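Local atomic coordinates of catalase (PDB entry 4QOL), a protein that breaks down hydrogen peroxide to water and oxygen at a heme centre and also shows peroxidase-like reactivity toward phenolic substrates. Residues F136-L141 and P281-S286; Y256-L261 and V295-L300. All coordinates share one frame; numbering follows the deposited sequence.

Interaction 1. Residues F136-L141 and P281-S286; sequences FIRDAL and PTKTWS
The guanidinium of Arg138 is the flat group that meets segment 281-286. Lys283 comes to its edge, close to its plane, with NZ 3.9 Å from Arg138 NH2. Thr282 approaches the same nitrogen obliquely, its OG1 3.7 Å from Arg138 NH2. No hydrogen bond crosses between the two segments. The two cations are close because they share an anion: Arg138 NH2 and Lys283 NZ both make salt bridges with Asp280 OD2. Asp421 gives Arg138 NH2 a second carboxylate, and Lys283 NZ also reaches the carbonyls of Pro419 and Asn420. The charges are therefore probably well balanced.

Thr282 OG1 links this network. It accepts a hydrogen bond from Lys283 NZ at 3.1 Å and also bonds to Asp280 OD1. A chi1 of 69° sets OG1 between the backbone N and carbonyl carbon of Thr282, while CG2 turns to the backbone of the other loop, 4.0 Å from Ile137 O. With a valine here, the Lys283 ammonium and Asp280 OD1 would probably each lose a hydrogen-bond partner.

The rest is van der Waals packing round the Pro281 ring. Pro281 lays its ring against the start of the arginine chain, with Pro281 CD 3.8 Å from Arg138 CB. Pro281 CG lies 3.7 Å from Ile137 O. That carbonyl oxygen is buried here and has no polar partner in the model.

The contact joins two irregular loops. Segment 136-141 leads into helix 143-150 and includes Ala140 of the heme pocket. Segment 281-286 belongs to the long connection between strands 258-267 and 293-302. Phe136 packs on helices 161-169 and 175-181. Ile137 and Pro281 both rest on Leu332 of helix 331-348, while Asp139 bonds to Ser23 of a second subunit.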
ATOM      1  N   PHE A 136      -2.028  32.124  -5.270  1.00 14.55           N
ATOM      2  CA  PHE A 136      -1.947  32.766  -3.939  1.00 16.16           C
ATOM      3  C   PHE A 136      -0.500  32.979  -3.459  1.00 15.50           C
ATOM      4  O   PHE A 136      -0.216  33.864  -2.690  1.00 15.25           O
ATOM      5  CB  PHE A 136      -2.565  31.860  -2.854  1.00 15.55           C
ATOM      6  CG  PHE A 136      -3.973  31.422  -3.102  1.00 18.43           C
ATOM      7  CD1 PHE A 136      -4.229  30.239  -3.805  1.00 17.80           C
ATOM      8  CD2 PHE A 136      -5.020  32.128  -2.552  1.00 17.25           C
ATOM      9  CE1 PHE A 136      -5.498  29.786  -3.982  1.00 18.58           C
ATOM     10  CE2 PHE A 136      -6.316  31.680  -2.738  1.00 19.13           C
ATOM     11  CZ  PHE A 136      -6.540  30.495  -3.449  1.00 18.37           C
ATOM     12  N   ILE A 137       0.411  32.149  -3.965  1.00 14.94           N
ATOM     13  CA  ILE A 137       1.778  32.023  -3.468  1.00 14.53           C
ATOM     14  C   ILE A 137       2.696  31.868  -4.674  1.00 14.41           C
ATOM     15  O   ILE A 137       2.223  31.639  -5.756  1.00 15.19           O
ATOM     16  CB  ILE A 137       1.971  30.822  -2.522  1.00 14.59           C
ATOM     17  CG1 ILE A 137       1.508  29.499  -3.146  1.00 13.90           C
ATOM     18  CG2 ILE A 137       1.277  31.066  -1.177  1.00 13.76           C
ATOM     19  CD1 ILE A 137       1.968  28.270  -2.391  1.00 14.24           C
ATOM     20  N   ARG A 138       3.999  32.057  -4.454  1.00 16.70           N
ATOM     21  CA  ARG A 138       4.976  32.010  -5.554  1.00 15.32           C
ATOM     22  C   ARG A 138       6.120  31.015  -5.315  1.00 15.95           C
ATOM     23  O   ARG A 138       7.089  31.028  -6.085  1.00 17.40           O
ATOM     24  CB  ARG A 138       5.538  33.429  -5.814  1.00 16.11           C
ATOM     25  CG  ARG A 138       6.280  33.976  -4.609  1.00 17.13           C
ATOM     26  CD  ARG A 138       7.113  35.238  -4.906  1.00 17.61           C
ATOM     27  NE  ARG A 138       6.296  36.320  -5.321  1.00 18.65           N
ATOM     28  CZ  ARG A 138       6.048  37.437  -4.627  1.00 19.90           C
ATOM     29  NH1 ARG A 138       6.342  37.522  -3.318  1.00 21.20           N
ATOM     30  NH2 ARG A 138       5.379  38.398  -5.237  1.00 17.87           N
ATOM     31  N   ASP A 139       6.055  30.209  -4.236  1.00 15.55           N
ATOM     32  CA  ASP A 139       7.089  29.256  -3.938  1.00 15.62           C
ATOM     33  C   ASP A 139       6.418  28.008  -3.424  1.00 14.96           C
ATOM     34  O   ASP A 139       5.640  28.053  -2.494  1.00 13.26           O
ATOM     35  CB  ASP A 139       8.102  29.829  -2.891  1.00 17.07           C
ATOM     36  CG  ASP A 139       9.359  28.968  -2.756  1.00 18.09           C
ATOM     37  OD1 ASP A 139       9.200  27.737  -2.590  1.00 18.25           O
ATOM     38  OD2 ASP A 139      10.503  29.485  -2.899  1.00 16.03           O
ATOM     39  N   ALA A 140       6.736  26.877  -4.038  1.00 14.18           N
ATOM     40  CA  ALA A 140       6.146  25.597  -3.654  1.00 12.48           C
ATOM     41  C   ALA A 140       6.344  25.187  -2.206  1.00 12.46           C
ATOM     42  O   ALA A 140       5.522  24.412  -1.650  1.00 14.05           O
ATOM     43  CB  ALA A 140       6.697  24.519  -4.602  1.00 12.54           C
ATOM     44  N   LEU A 141       7.365  25.740  -1.531  1.00 13.02           N
ATOM     45  CA  LEU A 141       7.633  25.396  -0.169  1.00 14.13           C
ATOM     46  C   LEU A 141       6.430  25.780   0.686  1.00 14.45           C
ATOM     47  O   LEU A 141       6.216  25.186   1.742  1.00 14.75           O
ATOM     48  CB  LEU A 141       8.911  26.055   0.367  1.00 13.61           C
ATOM     49  CG  LEU A 141       9.410  25.654   1.731  1.00 13.34           C
ATOM     50  CD1 LEU A 141       9.711  24.184   1.852  1.00 13.97           C
ATOM     51  CD2 LEU A 141      10.699  26.429   2.018  1.00 13.30           C
ATOM     52  N   PRO A 281       4.094  33.795 -10.381  1.00 14.05           N
ATOM     53  CA  PRO A 281       2.731  33.358 -10.729  1.00 13.70           C
ATOM     54  C   PRO A 281       1.616  34.093  -9.943  1.00 13.85           C
ATOM     55  O   PRO A 281       0.473  33.794 -10.171  1.00 14.21           O
ATOM     56  CB  PRO A 281       2.763  31.879 -10.387  1.00 12.54           C
ATOM     57  CG  PRO A 281       3.660  31.819  -9.194  1.00 13.71           C
ATOM     58  CD  PRO A 281       4.747  32.876  -9.453  1.00 13.21           C
ATOM     59  N   THR A 282       1.967  35.080  -9.136  1.00 14.45           N
ATOM     60  CA  THR A 282       1.024  36.030  -8.605  1.00 14.84           C
ATOM     61  C   THR A 282       0.792  37.215  -9.562  1.00 15.89           C
ATOM     62  O   THR A 282       0.010  38.100  -9.256  1.00 16.89           O
ATOM     63  CB  THR A 282       1.406  36.614  -7.237  1.00 16.08           C
ATOM     64  OG1 THR A 282       2.552  37.468  -7.385  1.00 16.76           O
ATOM     65  CG2 THR A 282       1.622  35.528  -6.234  1.00 17.79           C
ATOM     66  N   LYS A 283       1.436  37.193 -10.753  1.00 17.06           N
ATOM     67  CA  LYS A 283       1.335  38.246 -11.751  1.00 16.36           C
ATOM     68  C   LYS A 283       0.686  37.728 -13.025  1.00 16.91           C
ATOM     69  O   LYS A 283       0.982  36.606 -13.474  1.00 16.40           O
ATOM     70  CB  LYS A 283       2.741  38.774 -12.129  1.00 15.89           C
ATOM     71  CG  LYS A 283       3.546  39.278 -10.963  1.00 16.94           C
ATOM     72  CD  LYS A 283       2.968  40.589 -10.437  1.00 17.84           C
ATOM     73  CE  LYS A 283       3.719  41.163  -9.254  1.00 17.87           C
ATOM     74  NZ  LYS A 283       3.466  40.374  -8.015  1.00 17.25           N
ATOM     75  N   THR A 284      -0.062  38.592 -13.695  1.00 17.11           N
ATOM     76  CA  THR A 284      -0.443  38.442 -15.113  1.00 17.04           C
ATOM     77  C   THR A 284       0.407  39.366 -15.983  1.00 18.55           C
ATOM     78  O   THR A 284       1.144  40.240 -15.483  1.00 18.02           O
ATOM     79  CB  THR A 284      -1.894  38.788 -15.363  1.00 17.56           C
ATOM     80  OG1 THR A 284      -2.178  40.117 -14.899  1.00 19.49           O
ATOM     81  CG2 THR A 284      -2.798  37.800 -14.637  1.00 17.95           C
ATOM     82  N   TRP A 285       0.331  39.106 -17.289  1.00 17.55           N
ATOM     83  CA  TRP A 285       0.933  39.997 -18.265  1.00 18.22           C
ATOM     84  C   TRP A 285      -0.151  40.796 -18.918  1.00 19.19           C
ATOM     85  O   TRP A 285      -1.187  40.256 -19.350  1.00 18.91           O
ATOM     86  CB  TRP A 285       1.670  39.188 -19.375  1.00 17.33           C
ATOM     87  CG  TRP A 285       2.774  38.305 -18.971  1.00 16.25           C
ATOM     88  CD1 TRP A 285       3.470  38.291 -17.816  1.00 16.01           C
ATOM     89  CD2 TRP A 285       3.405  37.336 -19.846  1.00 15.86           C
ATOM     90  NE1 TRP A 285       4.469  37.323 -17.879  1.00 16.77           N
ATOM     91  CE2 TRP A 285       4.457  36.735 -19.133  1.00 15.54           C
ATOM     92  CE3 TRP A 285       3.146  36.921 -21.169  1.00 16.62           C
ATOM     93  CZ2 TRP A 285       5.260  35.675 -19.680  1.00 15.62           C
ATOM     94  CZ3 TRP A 285       3.899  35.931 -21.711  1.00 16.76           C
ATOM     95  CH2 TRP A 285       4.978  35.307 -20.980  1.00 16.05           C
ATOM     96  N   SER A 286       0.176  42.059 -19.186  1.00 19.87           N
ATOM     97  CA  SER A 286      -0.744  42.926 -19.923  1.00 21.16           C
ATOM     98  C   SER A 286      -1.147  42.383 -21.265  1.00 19.89           C
ATOM     99  O   SER A 286      -0.278  42.016 -22.056  1.00 22.85           O
ATOM    100  CB  SER A 286      -0.112  44.302 -20.120  1.00 21.29           C
ATOM    101  OG  SER A 286      -0.899  45.040 -21.043  1.00 22.38           O
TER

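Interaction 2. Residues Y256-L261 and V295-L300; sequences YPAWDL and VGRMTL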
ATOM      1  N   TYR A 256     -21.561  19.995 -27.392  1.00 24.08           N
ATOM      2  CA  TYR A 256     -20.153  19.865 -26.927  1.00 21.66           C
ATOM      3  C   TYR A 256     -19.545  21.205 -26.535  1.00 22.18           C
ATOM      4  O   TYR A 256     -19.572  22.148 -27.304  1.00 23.71           O
ATOM      5  CB  TYR A 256     -19.326  19.233 -28.010  1.00 22.43           C
ATOM      6  CG  TYR A 256     -19.860  17.914 -28.491  1.00 23.12           C
ATOM      7  CD1 TYR A 256     -20.399  16.974 -27.593  1.00 22.32           C
ATOM      8  CD2 TYR A 256     -19.895  17.615 -29.859  1.00 23.57           C
ATOM      9  CE1 TYR A 256     -20.887  15.762 -28.036  1.00 23.27           C
ATOM     10  CE2 TYR A 256     -20.387  16.402 -30.294  1.00 23.45           C
ATOM     11  CZ  TYR A 256     -20.874  15.488 -29.400  1.00 24.07           C
ATOM     12  OH  TYR A 256     -21.356  14.284 -29.819  1.00 25.14           O
ATOM     13  N   PRO A 257     -19.029  21.333 -25.296  1.00 22.52           N
ATOM     14  CA  PRO A 257     -18.400  22.610 -24.911  1.00 21.28           C
ATOM     15  C   PRO A 257     -17.022  22.704 -25.515  1.00 21.03           C
ATOM     16  O   PRO A 257     -16.371  21.664 -25.745  1.00 19.88           O
ATOM     17  CB  PRO A 257     -18.306  22.512 -23.372  1.00 21.95           C
ATOM     18  CG  PRO A 257     -18.231  21.043 -23.103  1.00 20.88           C
ATOM     19  CD  PRO A 257     -19.026  20.345 -24.183  1.00 21.42           C
ATOM     20  N   ALA A 258     -16.596  23.933 -25.778  1.00 20.66           N
ATOM     21  CA  ALA A 258     -15.320  24.142 -26.407  1.00 19.86           C
ATOM     22  C   ALA A 258     -14.626  25.322 -25.785  1.00 18.51           C
ATOM     23  O   ALA A 258     -15.263  26.208 -25.214  1.00 17.26           O
ATOM     24  CB  ALA A 258     -15.488  24.330 -27.920  1.00 19.12           C
ATOM     25  N   TRP A 259     -13.325  25.388 -26.019  1.00 18.27           N
ATOM     26  CA  TRP A 259     -12.485  26.503 -25.603  1.00 17.79           C
ATOM     27  C   TRP A 259     -11.509  26.768 -26.690  1.00 17.62           C
ATOM     28  O   TRP A 259     -10.850  25.847 -27.245  1.00 17.59           O
ATOM     29  CB  TRP A 259     -11.689  26.190 -24.338  1.00 18.48           C
ATOM     30  CG  TRP A 259     -12.519  26.091 -23.099  1.00 17.76           C
ATOM     31  CD1 TRP A 259     -12.623  27.013 -22.113  1.00 17.39           C
ATOM     32  CD2 TRP A 259     -13.353  24.981 -22.712  1.00 18.03           C
ATOM     33  NE1 TRP A 259     -13.502  26.568 -21.138  1.00 17.34           N
ATOM     34  CE2 TRP A 259     -13.959  25.324 -21.493  1.00 17.19           C
ATOM     35  CE3 TRP A 259     -13.616  23.730 -23.273  1.00 17.99           C
ATOM     36  CZ2 TRP A 259     -14.778  24.461 -20.799  1.00 18.38           C
ATOM     37  CZ3 TRP A 259     -14.468  22.865 -22.605  1.00 17.61           C
ATOM     38  CH2 TRP A 259     -15.068  23.262 -21.378  1.00 17.86           C
ATOM     39  N   ASP A 260     -11.328  28.056 -26.963  1.00 18.20           N
ATOM     40  CA  ASP A 260     -10.235  28.473 -27.801  1.00 18.72           C
ATOM     41  C   ASP A 260      -9.011  28.683 -26.987  1.00 17.51           C
ATOM     42  O   ASP A 260      -9.041  29.308 -25.923  1.00 17.76           O
ATOM     43  CB  ASP A 260     -10.610  29.764 -28.583  1.00 20.64           C
ATOM     44  CG  ASP A 260     -11.680  29.519 -29.639  1.00 23.35           C
ATOM     45  OD1 ASP A 260     -11.728  28.425 -30.250  1.00 25.91           O
ATOM     46  OD2 ASP A 260     -12.486  30.436 -29.885  1.00 23.68           O
ATOM     47  N   LEU A 261      -7.901  28.175 -27.507  1.00 18.88           N
ATOM     48  CA  LEU A 261      -6.575  28.377 -26.890  1.00 19.49           C
ATOM     49  C   LEU A 261      -5.870  29.609 -27.485  1.00 19.81           C
ATOM     50  O   LEU A 261      -5.716  29.686 -28.668  1.00 19.77           O
ATOM     51  CB  LEU A 261      -5.670  27.152 -27.172  1.00 20.01           C
ATOM     52  CG  LEU A 261      -4.351  27.174 -26.420  1.00 20.09           C
ATOM     53  CD1 LEU A 261      -4.533  27.189 -24.899  1.00 20.88           C
ATOM     54  CD2 LEU A 261      -3.534  25.963 -26.843  1.00 20.49           C
ATOM     55  N   VAL A 295      -4.334  30.042 -31.063  1.00 20.44           N
ATOM     56  CA  VAL A 295      -3.652  28.808 -31.438  1.00 20.09           C
ATOM     57  C   VAL A 295      -4.580  27.798 -32.064  1.00 20.16           C
ATOM     58  O   VAL A 295      -4.286  27.227 -33.135  1.00 21.78           O
ATOM     59  CB  VAL A 295      -2.881  28.199 -30.275  1.00 19.63           C
ATOM     60  CG1 VAL A 295      -2.187  26.910 -30.720  1.00 20.15           C
ATOM     61  CG2 VAL A 295      -1.945  29.230 -29.691  1.00 19.10           C
ATOM     62  N   GLY A 296      -5.698  27.545 -31.414  1.00 20.48           N
ATOM     63  CA  GLY A 296      -6.594  26.527 -31.857  1.00 20.00           C
ATOM     64  C   GLY A 296      -7.734  26.321 -30.916  1.00 19.75           C
ATOM     65  O   GLY A 296      -8.039  27.208 -30.092  1.00 20.61           O
ATOM     66  N   ARG A 297      -8.438  25.230 -31.137  1.00 17.66           N
ATOM     67  CA  ARG A 297      -9.669  25.010 -30.406  1.00 19.69           C
ATOM     68  C   ARG A 297      -9.795  23.578 -29.915  1.00 18.83           C
ATOM     69  O   ARG A 297      -9.463  22.627 -30.622  1.00 17.95           O
ATOM     70  CB  ARG A 297     -10.916  25.302 -31.285  1.00 21.40           C
ATOM     71  CG  ARG A 297     -12.266  25.136 -30.575  1.00 24.13           C
ATOM     72  CD  ARG A 297     -13.325  25.471 -31.617  1.00 28.55           C
ATOM     73  NE  ARG A 297     -14.697  25.673 -31.189  1.00 33.13           N
ATOM     74  CZ  ARG A 297     -15.270  26.824 -30.831  1.00 33.85           C
ATOM     75  NH1 ARG A 297     -14.583  27.945 -30.670  1.00 33.50           N
ATOM     76  NH2 ARG A 297     -16.559  26.811 -30.521  1.00 33.74           N
ATOM     77  N   MET A 298     -10.206  23.469 -28.655  1.00 18.56           N
ATOM     78  CA  MET A 298     -10.454  22.171 -28.009  1.00 18.26           C
ATOM     79  C   MET A 298     -11.969  21.960 -27.796  1.00 18.44           C
ATOM     80  O   MET A 298     -12.673  22.814 -27.241  1.00 18.70           O
ATOM     81  CB  MET A 298      -9.756  22.104 -26.640  1.00 19.39           C
ATOM     82  CG  MET A 298     -10.090  20.825 -25.862  1.00 19.34           C
ATOM     83  SD  MET A 298      -9.092  20.724 -24.349  1.00 19.70           S
ATOM     84  CE  MET A 298      -9.889  21.930 -23.293  1.00 19.10           C
ATOM     85  N   THR A 299     -12.460  20.827 -28.254  1.00 17.55           N
ATOM     86  CA  THR A 299     -13.858  20.461 -28.138  1.00 18.73           C
ATOM     87  C   THR A 299     -13.922  19.184 -27.335  1.00 18.23           C
ATOM     88  O   THR A 299     -13.255  18.192 -27.672  1.00 16.76           O
ATOM     89  CB  THR A 299     -14.495  20.232 -29.519  1.00 18.73           C
ATOM     90  OG1 THR A 299     -14.290  21.422 -30.283  1.00 19.88           O
ATOM     91  CG2 THR A 299     -15.938  19.936 -29.424  1.00 19.00           C
ATOM     92  N   LEU A 300     -14.750  19.189 -26.310  1.00 16.69           N
ATOM     93  CA  LEU A 300     -14.984  17.975 -25.527  1.00 18.29           C
ATOM     94  C   LEU A 300     -16.270  17.280 -25.954  1.00 19.67           C
ATOM     95  O   LEU A 300     -17.365  17.879 -25.851  1.00 19.01           O
ATOM     96  CB  LEU A 300     -15.042  18.321 -24.040  1.00 18.80           C
ATOM     97  CG  LEU A 300     -13.777  19.019 -23.515  1.00 18.68           C
ATOM     98  CD1 LEU A 300     -13.918  19.230 -22.021  1.00 21.08           C
ATOM     99  CD2 LEU A 300     -12.519  18.236 -23.866  1.00 19.96           C
TER
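Arg297 runs out straight from its strand, with CG anti to the backbone N (chi1 -178°), and carries its guanidinium across to Asp260. The Asp260 carboxylate is turned beside its own backbone N. Arg297 NH1 then donates to Asp260 OD1 at 2.9 Å in a salt bridge. The bond is bent, with 151° at the hydrogen, and the carboxylate and guanidinium planes are turned 51° apart. Ala258 CB lies over one guanidinium face, 3.6 Å from Arg297 NE.

Strands 258-267 and 293-302 pair antiparallel in the sheet of the catalase fold. Strand 211-220 flanks the first and strand 60-69 the second. Trp259 and Met298 form a hydrogen-bonded pair, with Met298 N 2.8 Å from Trp259 O and Trp259 N bonded back to Met298 O. Near the other end, Leu261 O takes Val295 N at 2.8 Å and Gly296 N more weakly. This is a classic beta bulge.

The Trp259 indole packs obliquely on Leu300, with CZ3 3.7 Å from Leu300 CD1, and on Met298 CE. Its NE1 bonds to Met194 O.

The salt bridge lies on the more exposed face and is probably partly solvated. Backbone hydrogen bonds and the buried apolar face of Trp259, Leu261 and Met298 therefore probably do most to join the strands.

Overall arrangement
The centres of interactions 1 and 2 lie about 26 Å apart, and their nearest atoms are about 12 Å apart, so they do not touch. Along the chain the order is 136-141, 256-261, 281-286, 295-300, so the segments of the two contacts alternate. Strands 258-267 and 293-302 pair directly in interaction 2, within the antiparallel sheet of the catalase fold. The connection between them carries segment 281-286 to interaction 1. There it meets the loop that follows strand 123-130, another strand of the same sheet. One contact therefore belongs to the sheet itself, and the other ties the connection between its strands to a loop at the heme pocket and subunit interface.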